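Side-chain contacts in cGAS/DncV-like nucleotidyltransferase in E. coli homolog (Elizabethkingia meningoseptica ATCC 13253 = NBRC 12535, PDB 6E0O), which makes cyclic dinucleotide second messengers from nucleoside triphosphates in a CBASS antiphage defence system and is caught here with the linear intermediate pppA[3'-5']pA: residues L143-T148 against N164-S169; I168-Q173 against R262-F267; E172-N177 against S215-E220; T179-Q184 against L222-P227. All coordinates share one frame; numbering follows the deposited sequence. Where two conformers were deposited one is given.

Interaction 1 (L143-T148 against N164-S169); sequences LKRFST and NKEIIS. With nucleotides of chain B.
Leu143 and Ile168 form the apolar part of this contact. The CD2 methyl of Leu143 presses on the beta carbon of Ile168, with CD2 to CB at 3.4 Å, tighter than usual for two carbons. The same methyl lies 3.6 Å from Ile168 CG2. CG of Leu143 stands opposite its own backbone N (chi1 169°), which carries the isobutyl group across to the other strand.

The polar part is a salt bridge between Arg145 and Glu166, whose side chains arrive from opposite directions. NH2 of Arg145 gives a weak, long hydrogen bond to OE1 of Glu166 at 3.4 Å. The bond is nearly straight, and OE1 sits at the edge of the guanidinium, in its plane. The carboxylate is turned 51° from that plane. The arginine chain bends in its middle, and CD1 of Leu143 lies over one face of its guanidinium, toward the rim.

The third part involves the nucleotide. N6 of A2 of chain B donates to the backbone O of Ile168 at 3.3 Å. CG2 of Ile167 and CB of Ser169 also touch the base.

Strands 135-147 and 166-169 do not pair directly. Both hydrogen-bond to strand 152-160, and their short axes cross at 79°. The contact therefore belongs to the strongly twisted outer part of the nucleotidyltransferase sheet, whose last strand accepts a hydrogen bond from the adenine amino group through a backbone carbonyl.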
# COMPACT_ATOMS: atom_id res chain seq x y z
N LEU A 143 15.46 -5.76 -7.48
CA LEU A 143 15.78 -4.53 -8.18
C LEU A 143 16.82 -3.75 -7.40
O LEU A 143 16.70 -3.60 -6.18
CB LEU A 143 14.54 -3.65 -8.30
CG LEU A 143 14.78 -2.22 -8.79
CD1 LEU A 143 15.10 -2.24 -10.27
CD2 LEU A 143 13.59 -1.33 -8.48
N LYS A 144 17.81 -3.20 -8.10
CA LYS A 144 18.74 -2.25 -7.51
C LYS A 144 18.74 -0.98 -8.34
O LYS A 144 18.88 -1.05 -9.57
CB LYS A 144 20.14 -2.85 -7.42
CG LYS A 144 20.13 -4.05 -6.50
CD LYS A 144 21.49 -4.65 -6.27
CE LYS A 144 21.37 -5.71 -5.20
NZ LYS A 144 22.66 -6.38 -4.93
N ARG A 145 18.55 0.16 -7.68
CA ARG A 145 18.50 1.44 -8.36
C ARG A 145 19.16 2.51 -7.50
O ARG A 145 19.01 2.51 -6.27
CB ARG A 145 17.07 1.90 -8.63
CG ARG A 145 16.38 1.17 -9.77
CD ARG A 145 17.14 1.32 -11.07
NE ARG A 145 16.63 0.40 -12.09
CZ ARG A 145 15.47 0.55 -12.71
NH1 ARG A 145 14.68 1.58 -12.42
NH2 ARG A 145 15.09 -0.34 -13.62
N PHE A 146 19.84 3.43 -8.15
CA PHE A 146 20.45 4.54 -7.44
C PHE A 146 19.40 5.59 -7.10
O PHE A 146 18.61 5.99 -7.96
CB PHE A 146 21.55 5.17 -8.29
CG PHE A 146 22.37 6.18 -7.55
CD1 PHE A 146 23.35 5.78 -6.66
CD2 PHE A 146 22.15 7.54 -7.72
CE1 PHE A 146 24.10 6.71 -5.97
CE2 PHE A 146 22.90 8.47 -7.04
CZ PHE A 146 23.88 8.05 -6.15
N SER A 147 19.39 6.01 -5.85
CA SER A 147 18.56 7.10 -5.37
C SER A 147 19.40 8.37 -5.32
O SER A 147 20.38 8.43 -4.56
CB SER A 147 18.04 6.79 -3.97
OG SER A 147 17.49 7.95 -3.37
N THR A 148 19.02 9.38 -6.10
CA THR A 148 19.69 10.67 -5.97
C THR A 148 19.28 11.38 -4.68
O THR A 148 20.08 12.13 -4.11
CB THR A 148 19.43 11.55 -7.19
OG1 THR A 148 18.02 11.77 -7.35
CG2 THR A 148 19.98 10.90 -8.44
N ASN A 164 2.82 -4.11 -20.13
CA ASN A 164 4.24 -3.87 -20.49
C ASN A 164 4.94 -2.82 -19.66
O ASN A 164 6.06 -2.42 -20.01
CB ASN A 164 4.43 -3.61 -21.99
CG ASN A 164 4.14 -4.84 -22.84
OD1 ASN A 164 4.43 -5.98 -22.43
ND2 ASN A 164 3.56 -4.64 -24.01
N LYS A 165 4.36 -2.39 -18.55
CA LYS A 165 5.00 -1.41 -17.69
C LYS A 165 5.99 -2.10 -16.77
O LYS A 165 5.73 -3.19 -16.26
CB LYS A 165 3.97 -0.67 -16.85
CG LYS A 165 3.00 0.14 -17.68
CD LYS A 165 2.18 1.09 -16.85
CE LYS A 165 0.98 0.39 -16.25
NZ LYS A 165 0.03 1.41 -15.71
N GLU A 166 7.13 -1.45 -16.56
CA GLU A 166 8.06 -1.86 -15.51
C GLU A 166 7.57 -1.27 -14.20
O GLU A 166 7.47 -0.04 -14.06
CB GLU A 166 9.47 -1.37 -15.83
CG GLU A 166 10.51 -1.91 -14.86
CD GLU A 166 11.89 -1.37 -15.13
OE1 GLU A 166 12.06 -0.14 -15.11
OE2 GLU A 166 12.81 -2.19 -15.38
N ILE A 167 7.22 -2.13 -13.25
CA ILE A 167 6.72 -1.72 -11.95
C ILE A 167 7.82 -1.97 -10.93
O ILE A 167 8.38 -3.07 -10.86
CB ILE A 167 5.45 -2.51 -11.58
CG1 ILE A 167 4.42 -2.48 -12.71
CG2 ILE A 167 4.85 -1.96 -10.29
CD1 ILE A 167 3.91 -1.11 -13.06
N ILE A 168 8.16 -0.94 -10.16
CA ILE A 168 9.20 -1.05 -9.16
C ILE A 168 8.63 -0.59 -7.82
O ILE A 168 7.71 0.23 -7.76
CB ILE A 168 10.49 -0.27 -9.52
CG1 ILE A 168 10.23 1.23 -9.54
CG2 ILE A 168 11.03 -0.74 -10.87
CD1 ILE A 168 11.49 2.05 -9.72
N SER A 169 9.20 -1.12 -6.75
CA SER A 169 8.71 -0.80 -5.42
C SER A 169 9.85 -1.01 -4.44
O SER A 169 10.77 -1.79 -4.68
CB SER A 169 7.49 -1.68 -5.06
OG SER A 169 6.84 -1.20 -3.90
P A B 2 -3.21 -1.80 -8.34
OP1 A B 2 -2.15 -1.49 -9.33
OP2 A B 2 -4.60 -2.08 -8.82
O5' A B 2 -2.73 -3.07 -7.50
C5' A B 2 -2.85 -4.39 -8.03
C4' A B 2 -1.87 -5.34 -7.38
O4' A B 2 -0.53 -4.98 -7.81
C3' A B 2 -1.85 -5.31 -5.85
O3' A B 2 -1.59 -6.61 -5.33
C2' A B 2 -0.69 -4.37 -5.54
O2' A B 2 -0.07 -4.59 -4.28
C1' A B 2 0.27 -4.66 -6.69
N9 A B 2 1.08 -3.49 -7.05
C8 A B 2 0.67 -2.37 -7.73
N7 A B 2 1.61 -1.48 -7.90
C5 A B 2 2.72 -2.04 -7.29
C6 A B 2 4.04 -1.60 -7.12
N6 A B 2 4.52 -0.43 -7.57
N1 A B 2 4.88 -2.42 -6.47
C2 A B 2 4.44 -3.59 -6.01
N3 A B 2 3.22 -4.12 -6.10
C4 A B 2 2.41 -3.29 -6.76

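Interaction 2 (I168-Q173 against R262-F267); sequences ISFPEQ and RLFWLF. With nucleotides of chain B.
Phe170 and Phe264 share nearly the same first torsion, -62° and -63°, with each CG opposite its own carbonyl carbon. These torsions bring the two rings side by side. The closest atoms are Phe170 CE1 and Phe264 CE2, 3.4 Å apart. The ring planes differ by 28° and the centroids are 5.4 Å apart. The rings are slid so far that they hardly overlap.

Leu263 adds a second apolar touch. Its CD1 methyl lies over one face of Phe170, 3.9 Å from Phe170 CD2. Gln173 bends in mid-chain and lays its amide beside the same methyl, with NE2 4.0 Å from Leu263 CD1. The amide nitrogen itself donates to the backbone O of Glu155.

Phe170 is the N-cap residue of helix 171-184. It marks the passage from the last strand of the nucleotidyltransferase sheet into the helical part of the chain. The loop between helices 236-252 and 275-289 returns here and packs against that junction. Ala154 of strand 152-160 touches both Phe170 and Leu263. Asn261 OD1 accepts from the backbone N of Leu263.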
# COMPACT_ATOMS: atom_id res chain seq x y z
N ILE A 168 8.16 -0.94 -10.16
CA ILE A 168 9.20 -1.05 -9.16
C ILE A 168 8.63 -0.59 -7.82
O ILE A 168 7.71 0.23 -7.76
CB ILE A 168 10.49 -0.27 -9.52
CG1 ILE A 168 10.23 1.23 -9.54
CG2 ILE A 168 11.03 -0.74 -10.87
CD1 ILE A 168 11.49 2.05 -9.72
N SER A 169 9.20 -1.12 -6.75
CA SER A 169 8.71 -0.80 -5.42
C SER A 169 9.85 -1.01 -4.44
O SER A 169 10.77 -1.79 -4.68
CB SER A 169 7.49 -1.68 -5.06
OG SER A 169 6.84 -1.20 -3.90
N PHE A 170 9.75 -0.32 -3.30
CA PHE A 170 10.70 -0.43 -2.20
C PHE A 170 9.89 -0.68 -0.93
O PHE A 170 9.83 0.16 -0.03
CB PHE A 170 11.59 0.82 -2.11
CG PHE A 170 12.42 1.00 -3.34
CD1 PHE A 170 11.93 1.71 -4.41
CD2 PHE A 170 13.66 0.41 -3.44
CE1 PHE A 170 12.67 1.85 -5.57
CE2 PHE A 170 14.42 0.53 -4.60
CZ PHE A 170 13.92 1.25 -5.67
N PRO A 171 9.25 -1.86 -0.85
CA PRO A 171 8.32 -2.11 0.27
C PRO A 171 8.99 -2.12 1.62
O PRO A 171 8.33 -1.79 2.61
CB PRO A 171 7.71 -3.47 -0.08
CG PRO A 171 8.71 -4.12 -1.03
CD PRO A 171 9.25 -2.96 -1.83
N GLU A 172 10.25 -2.53 1.71
CA GLU A 172 10.89 -2.59 3.02
C GLU A 172 11.12 -1.18 3.56
O GLU A 172 10.84 -0.90 4.73
CB GLU A 172 12.21 -3.36 2.93
CG GLU A 172 12.03 -4.80 2.48
CD GLU A 172 11.14 -5.59 3.41
OE1 GLU A 172 11.24 -5.40 4.63
OE2 GLU A 172 10.33 -6.42 2.93
N GLN A 173 11.65 -0.29 2.73
CA GLN A 173 11.89 1.08 3.15
C GLN A 173 10.58 1.82 3.41
O GLN A 173 10.49 2.63 4.34
CB GLN A 173 12.72 1.78 2.07
CG GLN A 173 14.11 1.17 1.84
CD GLN A 173 14.18 0.07 0.76
OE1 GLN A 173 13.21 -0.62 0.47
NE2 GLN A 173 15.36 -0.09 0.18
N ARG A 262 11.39 7.52 0.99
CA ARG A 262 12.36 8.61 1.04
C ARG A 262 13.47 8.47 0.01
O ARG A 262 14.49 9.17 0.09
CB ARG A 262 12.95 8.83 2.43
CG ARG A 262 12.01 9.53 3.38
CD ARG A 262 12.71 9.99 4.64
NE ARG A 262 12.06 11.17 5.21
CZ ARG A 262 12.12 11.52 6.49
NH1 ARG A 262 12.80 10.78 7.36
NH2 ARG A 262 11.49 12.61 6.90
N LEU A 263 13.30 7.57 -0.96
CA LEU A 263 14.31 7.35 -1.98
C LEU A 263 13.97 8.04 -3.29
O LEU A 263 14.88 8.31 -4.08
CB LEU A 263 14.44 5.85 -2.26
CG LEU A 263 15.02 5.03 -1.11
CD1 LEU A 263 14.74 3.56 -1.33
CD2 LEU A 263 16.50 5.29 -0.98
N PHE A 264 12.69 8.32 -3.53
CA PHE A 264 12.22 8.88 -4.78
C PHE A 264 11.11 9.87 -4.49
O PHE A 264 10.48 9.83 -3.43
CB PHE A 264 11.79 7.76 -5.73
CG PHE A 264 12.93 6.87 -6.09
CD1 PHE A 264 13.82 7.25 -7.07
CD2 PHE A 264 13.14 5.69 -5.41
CE1 PHE A 264 14.89 6.45 -7.40
CE2 PHE A 264 14.22 4.88 -5.73
CZ PHE A 264 15.09 5.26 -6.72
N TRP A 265 10.91 10.78 -5.43
CA TRP A 265 9.91 11.83 -5.29
C TRP A 265 8.52 11.28 -5.56
O TRP A 265 8.33 10.47 -6.47
CB TRP A 265 10.18 12.95 -6.29
CG TRP A 265 11.44 13.72 -6.10
CD1 TRP A 265 12.49 13.79 -6.98
CD2 TRP A 265 11.79 14.54 -4.98
NE1 TRP A 265 13.47 14.61 -6.47
CE2 TRP A 265 13.07 15.09 -5.25
CE3 TRP A 265 11.16 14.88 -3.79
CZ2 TRP A 265 13.72 15.94 -4.36
CZ3 TRP A 265 11.81 15.72 -2.90
CH2 TRP A 265 13.07 16.25 -3.20
N LEU A 266 7.54 11.77 -4.80
CA LEU A 266 6.16 11.36 -5.04
C LEU A 266 5.68 11.84 -6.40
O LEU A 266 5.01 11.09 -7.13
CB LEU A 266 5.27 11.92 -3.94
CG LEU A 266 3.80 11.51 -4.01
CD1 LEU A 266 3.63 10.01 -3.98
CD2 LEU A 266 3.02 12.17 -2.86
N PHE A 267 5.99 13.07 -6.76
CA PHE A 267 5.55 13.66 -8.03
C PHE A 267 6.66 13.57 -9.08
O PHE A 267 6.95 14.50 -9.81
CB PHE A 267 5.03 15.07 -7.79
CG PHE A 267 3.90 15.10 -6.80
CD1 PHE A 267 2.69 14.51 -7.10
CD2 PHE A 267 4.07 15.65 -5.54
CE1 PHE A 267 1.65 14.49 -6.19
CE2 PHE A 267 3.03 15.63 -4.61
CZ PHE A 267 1.82 15.05 -4.95
P A B 2 -3.21 -1.80 -8.34
OP1 A B 2 -2.15 -1.49 -9.33
OP2 A B 2 -4.60 -2.08 -8.82
O5' A B 2 -2.73 -3.07 -7.50
C5' A B 2 -2.85 -4.39 -8.03
C4' A B 2 -1.87 -5.34 -7.38
O4' A B 2 -0.53 -4.98 -7.81
C3' A B 2 -1.85 -5.31 -5.85
O3' A B 2 -1.59 -6.61 -5.33
C2' A B 2 -0.69 -4.37 -5.54
O2' A B 2 -0.07 -4.59 -4.28
C1' A B 2 0.27 -4.66 -6.69
N9 A B 2 1.08 -3.49 -7.05
C8 A B 2 0.67 -2.37 -7.73
N7 A B 2 1.61 -1.48 -7.90
C5 A B 2 2.72 -2.04 -7.29
C6 A B 2 4.04 -1.60 -7.12
N6 A B 2 4.52 -0.43 -7.57
N1 A B 2 4.88 -2.42 -6.47
C2 A B 2 4.44 -3.59 -6.01
N3 A B 2 3.22 -4.12 -6.10
C4 A B 2 2.41 -3.29 -6.76

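Interaction 3 (E172-N177 against S215-E220); sequences EQHYSN and SSFFIE
His174 and Glu220 are joined by a hydrogen bond from NE2 of His174 to OE1 of Glu220, 2.9 Å long, with an N-H...O angle of 160°. The oxygen lies close to the plane of the imidazole. Seen from Glu220, the donor stands above the carboxylate plane, 41° out of it. Phe217 also touches the imidazole. Its CE1 comes within 3.6 Å of ND1 of His174. Neither ring lies over the other; their centroids are 5.5 Å apart.

His174 has CG opposite its backbone N (chi1 -178°), which sends the ring out from its helix toward the other one. Glu220 reaches back with a chain extended beyond CG. Both residues are buried, so the bond pairs two polar groups within the interior.

Further out, Asn52 touches both His174 and Glu220, and Val260 packs on His174. At the start of the second helix, Ser215 OG caps the backbone N of Phe218 at 3.0 Å. The next residue, Ser216, is probably a GTP-binding residue, and in the conformer given its OG bonds to Lys197 and to the bound nucleotide. The contact thus links helix 171-184 to the N-terminal part of helix 216-224, with helix 48-52 alongside and Val193 of helix 188-205 touching Glu220.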
# COMPACT_ATOMS: atom_id res chain seq x y z
N GLU A 172 10.25 -2.53 1.71
CA GLU A 172 10.89 -2.59 3.02
C GLU A 172 11.12 -1.18 3.56
O GLU A 172 10.84 -0.90 4.73
CB GLU A 172 12.21 -3.36 2.93
CG GLU A 172 12.03 -4.80 2.48
CD GLU A 172 11.14 -5.59 3.41
OE1 GLU A 172 11.24 -5.40 4.63
OE2 GLU A 172 10.33 -6.42 2.93
N GLN A 173 11.65 -0.29 2.73
CA GLN A 173 11.89 1.08 3.15
C GLN A 173 10.58 1.82 3.41
O GLN A 173 10.49 2.63 4.34
CB GLN A 173 12.72 1.78 2.07
CG GLN A 173 14.11 1.17 1.84
CD GLN A 173 14.18 0.07 0.76
OE1 GLN A 173 13.21 -0.62 0.47
NE2 GLN A 173 15.36 -0.09 0.18
N HIS A 174 9.56 1.55 2.60
CA HIS A 174 8.23 2.07 2.86
C HIS A 174 7.73 1.63 4.23
O HIS A 174 7.25 2.44 5.03
CB HIS A 174 7.30 1.56 1.76
CG HIS A 174 5.90 2.05 1.87
ND1 HIS A 174 5.41 3.05 1.06
CD2 HIS A 174 4.87 1.66 2.66
CE1 HIS A 174 4.14 3.28 1.37
NE2 HIS A 174 3.79 2.45 2.34
N TYR A 175 7.83 0.32 4.50
CA TYR A 175 7.39 -0.21 5.78
C TYR A 175 8.13 0.47 6.92
O TYR A 175 7.51 0.97 7.88
CB TYR A 175 7.60 -1.74 5.83
CG TYR A 175 7.43 -2.21 7.25
CD1 TYR A 175 6.16 -2.37 7.79
CD2 TYR A 175 8.53 -2.41 8.08
CE1 TYR A 175 5.99 -2.73 9.11
CE2 TYR A 175 8.37 -2.77 9.41
CZ TYR A 175 7.09 -2.93 9.91
OH TYR A 175 6.89 -3.27 11.22
N SER A 176 9.45 0.51 6.85
CA SER A 176 10.24 0.99 7.98
C SER A 176 10.01 2.47 8.23
O SER A 176 9.87 2.90 9.39
CB SER A 176 11.71 0.71 7.73
OG SER A 176 11.92 -0.68 7.65
N ASN A 177 10.00 3.27 7.17
CA ASN A 177 9.84 4.71 7.35
C ASN A 177 8.45 5.05 7.87
O ASN A 177 8.29 5.96 8.69
CB ASN A 177 10.15 5.46 6.06
CG ASN A 177 11.63 5.49 5.76
OD1 ASN A 177 12.46 5.15 6.60
ND2 ASN A 177 11.97 5.91 4.55
N SER A 215 -4.91 6.45 -4.63
CA SER A 215 -4.72 5.09 -4.15
C SER A 215 -4.31 5.14 -2.69
O SER A 215 -3.95 6.19 -2.15
CB SER A 215 -3.60 4.42 -4.95
OG SER A 215 -2.37 5.06 -4.62
N SER A 216 -4.35 3.98 -2.04
CA SER A 216 -3.85 3.88 -0.67
C SER A 216 -2.40 4.33 -0.58
O SER A 216 -2.02 5.07 0.34
CB SER A 216 -3.97 2.45 -0.15
OG SER A 216 -3.29 2.31 1.09
N PHE A 217 -1.57 3.90 -1.53
CA PHE A 217 -0.18 4.31 -1.55
C PHE A 217 -0.06 5.83 -1.60
O PHE A 217 0.75 6.43 -0.88
CB PHE A 217 0.52 3.68 -2.76
CG PHE A 217 1.96 4.08 -2.91
CD1 PHE A 217 2.94 3.46 -2.16
CD2 PHE A 217 2.33 5.08 -3.79
CE1 PHE A 217 4.26 3.83 -2.29
CE2 PHE A 217 3.65 5.45 -3.92
CZ PHE A 217 4.61 4.82 -3.17
N PHE A 218 -0.84 6.46 -2.46
CA PHE A 218 -0.79 7.91 -2.61
C PHE A 218 -1.17 8.59 -1.30
O PHE A 218 -0.48 9.52 -0.86
CB PHE A 218 -1.71 8.30 -3.76
CG PHE A 218 -1.54 9.70 -4.28
CD1 PHE A 218 -0.34 10.13 -4.79
CD2 PHE A 218 -2.62 10.55 -4.32
CE1 PHE A 218 -0.21 11.40 -5.31
CE2 PHE A 218 -2.49 11.82 -4.83
CZ PHE A 218 -1.29 12.23 -5.34
N ILE A 219 -2.25 8.13 -0.67
CA ILE A 219 -2.66 8.71 0.61
C ILE A 219 -1.54 8.56 1.64
O ILE A 219 -1.20 9.51 2.36
CB ILE A 219 -3.97 8.06 1.10
CG1 ILE A 219 -5.12 8.42 0.16
CG2 ILE A 219 -4.27 8.47 2.55
CD1 ILE A 219 -6.43 7.71 0.47
N GLU A 220 -0.95 7.37 1.72
CA GLU A 220 0.12 7.14 2.69
C GLU A 220 1.27 8.10 2.47
O GLU A 220 1.82 8.65 3.44
CB GLU A 220 0.62 5.70 2.59
CG GLU A 220 -0.37 4.71 3.16
CD GLU A 220 0.08 3.27 3.05
OE1 GLU A 220 1.21 2.94 3.45
OE2 GLU A 220 -0.74 2.48 2.56

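Interaction 4 (T179-Q184 against L222-P227); sequences TEKTNQ and LVYNVP
Lys181 and Val226 share the shortest bond here, from NZ of Lys181 to the backbone O of Val226 at 2.7 Å. The ammonium approaches nearly in line with that carbonyl, at a C=O...N angle of 161°. A second, weak bond runs from the same NZ to the backbone O of Tyr224 at 3.1 Å. Outside the two segments, OD1 of Asn228 also bonds to NZ. Three oxygens thus grip this ammonium, which belongs to a buried lysine. They probably offset the cost of keeping its charge inside.

The chain of Lys181 is extended from CB to CE and turns only at the end, where chi4 is 74°. This bend swings NZ to the carbonyls. Those of Tyr224 and Val226 lie where helix 216-224 gives way to the following loop. Lys181 thus reaches from helix 171-184 to carbonyls near the end of helix 216-224. The partial negative charge of a helix end would also suit a cation.

The methylenes do the packing. CD of Lys181 lies 3.6 Å from CD1 of Tyr224, and CB lies 4.0 Å from CE1 of the same ring. The two side chains cross at a slant. NZ is 5.4 Å from the centroid of the Tyr224 ring, so any cation-pi attraction is weak at most. Tyr189 of helix 188-205 touches both Lys181 and Val223.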
# COMPACT_ATOMS: atom_id res chain seq x y z
N THR A 179 6.51 3.11 9.72
CA THR A 179 6.48 2.68 11.11
C THR A 179 7.19 3.68 12.00
O THR A 179 6.67 4.05 13.06
CB THR A 179 7.09 1.28 11.21
OG1 THR A 179 6.29 0.36 10.45
CG2 THR A 179 7.17 0.80 12.64
N GLU A 180 8.36 4.15 11.57
CA GLU A 180 9.08 5.16 12.34
C GLU A 180 8.24 6.42 12.53
O GLU A 180 8.15 6.97 13.64
CB GLU A 180 10.41 5.47 11.65
CG GLU A 180 11.28 6.47 12.40
CD GLU A 180 11.89 5.90 13.67
OE1 GLU A 180 11.94 4.66 13.82
OE2 GLU A 180 12.33 6.70 14.52
N LYS A 181 7.61 6.90 11.46
CA LYS A 181 6.83 8.13 11.59
C LYS A 181 5.66 7.93 12.54
O LYS A 181 5.38 8.80 13.38
CB LYS A 181 6.34 8.63 10.24
CG LYS A 181 5.68 10.00 10.37
CD LYS A 181 5.13 10.48 9.04
CE LYS A 181 4.52 11.87 9.12
NZ LYS A 181 5.58 12.91 9.22
N THR A 182 4.96 6.80 12.45
CA THR A 182 3.84 6.61 13.38
C THR A 182 4.35 6.52 14.81
O THR A 182 3.72 7.05 15.73
CB THR A 182 2.97 5.42 12.95
OG1 THR A 182 1.60 5.82 13.14
CG2 THR A 182 3.25 4.17 13.71
N ASN A 183 5.51 5.92 15.01
CA ASN A 183 6.07 5.85 16.35
C ASN A 183 6.44 7.21 16.90
O ASN A 183 6.46 7.38 18.13
CB ASN A 183 7.28 4.92 16.35
CG ASN A 183 6.90 3.45 16.18
OD1 ASN A 183 5.73 3.09 16.26
ND2 ASN A 183 7.89 2.61 15.94
N GLN A 184 6.71 8.19 16.04
CA GLN A 184 7.09 9.52 16.47
C GLN A 184 5.93 10.49 16.58
O GLN A 184 6.13 11.61 17.07
CB GLN A 184 8.08 10.12 15.48
CG GLN A 184 9.42 9.46 15.45
CD GLN A 184 10.23 9.88 14.25
OE1 GLN A 184 9.67 10.26 13.22
NE2 GLN A 184 11.54 9.80 14.36
N LEU A 222 1.15 11.11 0.93
CA LEU A 222 0.75 12.49 1.22
C LEU A 222 0.84 12.76 2.72
O LEU A 222 1.42 13.77 3.14
CB LEU A 222 -0.67 12.75 0.74
CG LEU A 222 -0.88 12.75 -0.78
CD1 LEU A 222 -2.38 12.79 -1.07
CD2 LEU A 222 -0.16 13.90 -1.43
N VAL A 223 0.24 11.89 3.54
CA VAL A 223 0.25 12.14 4.97
C VAL A 223 1.67 12.06 5.52
O VAL A 223 2.02 12.76 6.47
CB VAL A 223 -0.72 11.18 5.69
CG1 VAL A 223 -0.76 11.48 7.17
CG2 VAL A 223 -2.12 11.28 5.10
N TYR A 224 2.51 11.22 4.91
CA TYR A 224 3.89 11.05 5.36
C TYR A 224 4.65 12.37 5.32
O TYR A 224 5.55 12.59 6.13
CB TYR A 224 4.60 9.99 4.50
CG TYR A 224 6.02 9.73 4.94
CD1 TYR A 224 6.27 8.91 6.03
CD2 TYR A 224 7.10 10.32 4.31
CE1 TYR A 224 7.56 8.69 6.47
CE2 TYR A 224 8.38 10.11 4.74
CZ TYR A 224 8.61 9.29 5.82
OH TYR A 224 9.89 9.08 6.25
N ASN A 225 4.32 13.24 4.37
CA ASN A 225 5.04 14.49 4.20
C ASN A 225 4.53 15.61 5.10
O ASN A 225 5.11 16.70 5.10
CB ASN A 225 5.02 14.92 2.73
CG ASN A 225 5.98 14.10 1.87
OD1 ASN A 225 7.12 14.49 1.63
ND2 ASN A 225 5.52 12.94 1.41
N VAL A 226 3.48 15.36 5.87
CA VAL A 226 3.04 16.35 6.86
C VAL A 226 4.02 16.33 8.01
O VAL A 226 4.29 15.25 8.58
CB VAL A 226 1.62 16.02 7.33
CG1 VAL A 226 1.20 16.97 8.46
CG2 VAL A 226 0.64 16.09 6.18
N PRO A 227 4.59 17.47 8.43
CA PRO A 227 5.60 17.44 9.50
C PRO A 227 5.05 16.84 10.78
O PRO A 227 3.87 17.00 11.12
CB PRO A 227 5.98 18.90 9.68
CG PRO A 227 5.74 19.51 8.31
CD PRO A 227 4.47 18.82 7.84

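In the fold
The four contacts follow the chain from the nucleotidyltransferase sheet into the helical part. Interaction 1 lies at the sheet. Interaction 2 shares strand 166-169 with it, and their centres are 9 Å apart. Interactions 2, 3 and 4 all use helix 171-184, taken in order from its start to its end. Interactions 3 and 4 both join it to helix 216-224, with centres 10 Å apart, and their segments alternate along the chain. Interaction 2 spans the longest sequence gap and brings the loop before helix 275-289 back to the strand-helix junction. The centres of interactions 1 and 4 are about 23 Å apart. Helix 171-184 thus links the adenine-binding strand to helix 216-224, whose first turn lies by the nucleotide.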